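Local coordinates for protein SalCYP truncation (Salinispora tropica, PDB 7ABB) that belongs to the cytochrome P450 superfamily, a largely helical haem-protein fold, and binds heme c in its interior, at residues Glu274-Asn279 with Tyr347-Ile352. Residues are numbered along the deposited sequence; the frame is centred on the assembly and turned at random.
Sequences EFLRVN and YARAQI. With HEC (heme c), chain B.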
loop_
_atom_site.group_PDB
_atom_site.type_symbol
_atom_site.label_atom_id
_atom_site.label_comp_id
_atom_site.label_asym_id
_atom_site.label_seq_id
_atom_site.Cartn_x
_atom_site.Cartn_y
_atom_site.Cartn_z
ATOM N N GLU A 274 -13.873 -2.638 -2.618
ATOM C CA GLU A 274 -13.841 -3.458 -3.816
ATOM C C GLU A 274 -12.662 -3.078 -4.707
ATOM O O GLU A 274 -12.029 -3.962 -5.301
ATOM C CB GLU A 274 -15.170 -3.346 -4.555
ATOM C CG GLU A 274 -15.248 -4.080 -5.900
ATOM C CD GLU A 274 -15.235 -5.597 -5.795
ATOM O OE1 GLU A 274 -14.767 -6.155 -4.758
ATOM O OE2 GLU A 274 -15.712 -6.285 -6.745
ATOM N N PHE A 275 -12.329 -1.790 -4.792
ATOM C CA PHE A 275 -11.148 -1.394 -5.553
ATOM C C PHE A 275 -9.867 -1.860 -4.871
ATOM O O PHE A 275 -8.928 -2.294 -5.551
ATOM C CB PHE A 275 -11.125 0.114 -5.778
ATOM C CG PHE A 275 -12.009 0.574 -6.902
ATOM C CD1 PHE A 275 -11.869 0.051 -8.163
ATOM C CD2 PHE A 275 -12.940 1.570 -6.690
ATOM C CE1 PHE A 275 -12.687 0.501 -9.208
ATOM C CE2 PHE A 275 -13.734 2.037 -7.725
ATOM C CZ PHE A 275 -13.597 1.511 -8.962
ATOM N N LEU A 276 -9.817 -1.812 -3.534
ATOM C CA LEU A 276 -8.651 -2.363 -2.847
ATOM C C LEU A 276 -8.444 -3.833 -3.203
ATOM O O LEU A 276 -7.311 -4.284 -3.464
ATOM C CB LEU A 276 -8.793 -2.174 -1.335
ATOM C CG LEU A 276 -8.594 -0.750 -0.816
ATOM C CD1 LEU A 276 -9.118 -0.620 0.616
ATOM C CD2 LEU A 276 -7.114 -0.407 -0.909
ATOM N N ARG A 277 -9.531 -4.614 -3.214
ATOM C CA ARG A 277 -9.446 -6.008 -3.643
ATOM C C ARG A 277 -8.920 -6.108 -5.066
ATOM O O ARG A 277 -7.944 -6.811 -5.333
ATOM C CB ARG A 277 -10.821 -6.664 -3.542
ATOM C CG ARG A 277 -10.789 -8.129 -3.935
ATOM C CD ARG A 277 -12.164 -8.801 -4.080
ATOM N NE ARG A 277 -12.929 -8.312 -5.242
ATOM C CZ ARG A 277 -12.780 -8.769 -6.480
ATOM N NH1 ARG A 277 -11.885 -9.701 -6.746
ATOM N NH2 ARG A 277 -13.522 -8.253 -7.474
ATOM N N VAL A 278 -9.577 -5.409 -6.000
ATOM C CA VAL A 278 -9.337 -5.617 -7.423
ATOM C C VAL A 278 -7.937 -5.164 -7.828
ATOM O O VAL A 278 -7.309 -5.754 -8.717
ATOM C CB VAL A 278 -10.432 -4.864 -8.205
ATOM C CG1 VAL A 278 -9.990 -4.512 -9.630
ATOM C CG2 VAL A 278 -11.698 -5.695 -8.171
ATOM N N ASN A 279 -7.437 -4.088 -7.206
ATOM C CA ASN A 279 -6.178 -3.476 -7.615
ATOM C C ASN A 279 -4.988 -3.917 -6.742
ATOM O O ASN A 279 -3.906 -3.310 -6.832
ATOM C CB ASN A 279 -6.354 -1.963 -7.638
ATOM C CG ASN A 279 -7.289 -1.558 -8.725
ATOM O OD1 ASN A 279 -7.185 -2.093 -9.828
ATOM N ND2 ASN A 279 -8.212 -0.631 -8.450
ATOM N N TYR A 347 -5.549 4.659 7.661
ATOM C CA TYR A 347 -5.152 5.956 7.106
ATOM C C TYR A 347 -5.238 5.925 5.589
ATOM O O TYR A 347 -5.664 6.907 4.971
ATOM C CB TYR A 347 -3.734 6.329 7.566
ATOM C CG TYR A 347 -3.435 7.813 7.502
ATOM C CD1 TYR A 347 -4.256 8.711 8.145
ATOM C CD2 TYR A 347 -2.316 8.290 6.850
ATOM C CE1 TYR A 347 -3.996 10.067 8.115
ATOM C CE2 TYR A 347 -2.037 9.656 6.817
ATOM C CZ TYR A 347 -2.889 10.533 7.450
ATOM O OH TYR A 347 -2.649 11.898 7.444
ATOM N N ALA A 348 -4.802 4.825 4.981
ATOM C CA ALA A 348 -4.924 4.667 3.532
ATOM C C ALA A 348 -6.381 4.730 3.103
ATOM O O ALA A 348 -6.727 5.433 2.143
ATOM C CB ALA A 348 -4.284 3.342 3.100
ATOM N N ARG A 349 -7.258 3.997 3.790
ATOM C CA ARG A 349 -8.687 4.045 3.493
ATOM C C ARG A 349 -9.223 5.478 3.551
ATOM O O ARG A 349 -9.991 5.907 2.677
ATOM C CB ARG A 349 -9.446 3.161 4.470
ATOM C CG ARG A 349 -9.341 1.678 4.187
ATOM C CD ARG A 349 -9.984 0.885 5.289
ATOM N NE ARG A 349 -10.204 -0.476 4.826
ATOM C CZ ARG A 349 -9.666 -1.562 5.355
ATOM N NH1 ARG A 349 -8.880 -1.515 6.429
ATOM N NH2 ARG A 349 -9.938 -2.753 4.802
ATOM N N ALA A 350 -8.879 6.205 4.613
ATOM C CA ALA A 350 -9.368 7.581 4.750
ATOM C C ALA A 350 -8.870 8.444 3.602
ATOM O O ALA A 350 -9.619 9.267 3.059
ATOM C CB ALA A 350 -8.942 8.170 6.098
ATOM N N GLN A 351 -7.611 8.272 3.207
ATOM C CA GLN A 351 -7.079 9.094 2.118
ATOM C C GLN A 351 -7.768 8.794 0.791
ATOM O O GLN A 351 -8.039 9.728 0.010
ATOM C CB GLN A 351 -5.584 8.871 1.969
ATOM C CG GLN A 351 -4.763 9.413 3.108
ATOM C CD GLN A 351 -3.317 9.147 2.899
ATOM O OE1 GLN A 351 -2.682 9.819 2.105
ATOM N NE2 GLN A 351 -2.776 8.145 3.604
ATOM N N ILE A 352 -8.005 7.517 0.493
ATOM C CA ILE A 352 -8.618 7.139 -0.778
ATOM C C ILE A 352 -10.050 7.641 -0.837
ATOM O O ILE A 352 -10.458 8.305 -1.799
ATOM C CB ILE A 352 -8.539 5.613 -0.967
ATOM C CG1 ILE A 352 -7.103 5.187 -1.134
ATOM C CG2 ILE A 352 -9.328 5.177 -2.201
ATOM C CD1 ILE A 352 -6.896 3.668 -0.925
HETATM FE FE HEC B . 0.967 -0.829 4.447
HETATM C CHA HEC B . 2.530 -3.515 5.925
HETATM C CHB HEC B . -0.343 -2.963 2.110
HETATM C CHC HEC B . -0.631 1.827 2.980
HETATM C CHD HEC B . 2.566 1.326 6.543
HETATM N NA HEC B . 1.089 -2.810 4.089
HETATM C C1A HEC B . 1.749 -3.782 4.841
HETATM C C2A HEC B . 1.517 -5.111 4.312
HETATM C C3A HEC B . 0.703 -4.932 3.256
HETATM C C4A HEC B . 0.435 -3.523 3.104
HETATM C CMA HEC B . 0.147 -6.003 2.300
HETATM C CAA HEC B . 2.061 -6.466 4.889
HETATM C CBA HEC B . 3.428 -6.865 4.346
HETATM C CGA HEC B . 3.835 -8.210 4.922
HETATM O O1A HEC B . 4.998 -8.579 4.638
HETATM O O2A HEC B . 3.003 -8.844 5.623
HETATM N NB HEC B . -0.200 -0.598 2.828
HETATM C C1B HEC B . -0.671 -1.612 2.013
HETATM C C2B HEC B . -1.572 -1.022 1.069
HETATM C C3B HEC B . -1.669 0.295 1.330
HETATM C C4B HEC B . -0.797 0.589 2.414
HETATM C CMB HEC B . -2.288 -1.882 0.009
HETATM C CAB HEC B . -2.426 1.425 0.681
HETATM C CBB HEC B . -3.534 1.041 -0.245
HETATM N NC HEC B . 1.002 1.192 4.702
HETATM C C1C HEC B . 0.192 2.090 4.047
HETATM C C2C HEC B . 0.361 3.391 4.639
HETATM C C3C HEC B . 1.251 3.279 5.651
HETATM C C4C HEC B . 1.669 1.896 5.677
HETATM C CMC HEC B . -0.395 4.637 4.175
HETATM C CAC HEC B . 1.837 4.332 6.605
HETATM C CBC HEC B . 1.099 5.654 6.816
HETATM N ND HEC B . 2.301 -1.061 5.914
HETATM C C1D HEC B . 2.824 -0.003 6.656
HETATM C C2D HEC B . 3.710 -0.548 7.635
HETATM C C3D HEC B . 3.725 -2.027 7.468
HETATM C C4D HEC B . 2.798 -2.266 6.384
HETATM C CMD HEC B . 4.513 0.270 8.655
HETATM C CAD HEC B . 4.527 -3.067 8.270
HETATM C CBD HEC B . 3.654 -3.539 9.408
HETATM C CGD HEC B . 4.353 -4.645 10.175
HETATM O O1D HEC B . 3.920 -4.957 11.305
HETATM O O2D HEC B . 5.336 -5.190 9.633
#
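Within 274-279, Leu276 makes the contact, reaching Arg349 and Ile352 of the second helix. Before it in sequence, Glu274 lies on a face turned from that helix, its carboxylate held by Arg277 and also salt-bridged to Arg327.

Leucine suits position 276 because its two methyls meet different surroundings. Leu276 CG leaves beside the backbone N, anti to the carbonyl carbon (chi1 -74°). Leu276 CD1 lies 4.3 Å from the aliphatic CG of Arg349. The charged end of Arg349 turns to a salt bridge with Glu273. Leu276 CD2 touches Ile352 CD1 at 4.1 Å, isoleucine offering a purely apolar partner. Leu276 CD2 also lies 3.9 Å from heme c CBB. The short side chain of Ala348 is consistent with the helix's close approach to the cofactor, Ala348 CB being 3.6 Å from heme c CAB.

One turn after Glu274, Arg277 grips the carboxylate side-on, with Arg277 NE 2.9 Å from Glu274 OE1 and Arg277 NH2 3.0 Å from Glu274 OE2. Both bonds are nearly straight and close to the guanidinium plane, yet reach the oxygens from above the carboxylate plane. Opposite charges suit this buried pair because they satisfy each other; Arg277 NH1 bonds the carbonyls of Asn311 and Pro320.

The apolar packing joins helix 268-278, the ExxR-bearing K helix, to helix 345-362, the L helix, beside the haem pocket of the P450 fold.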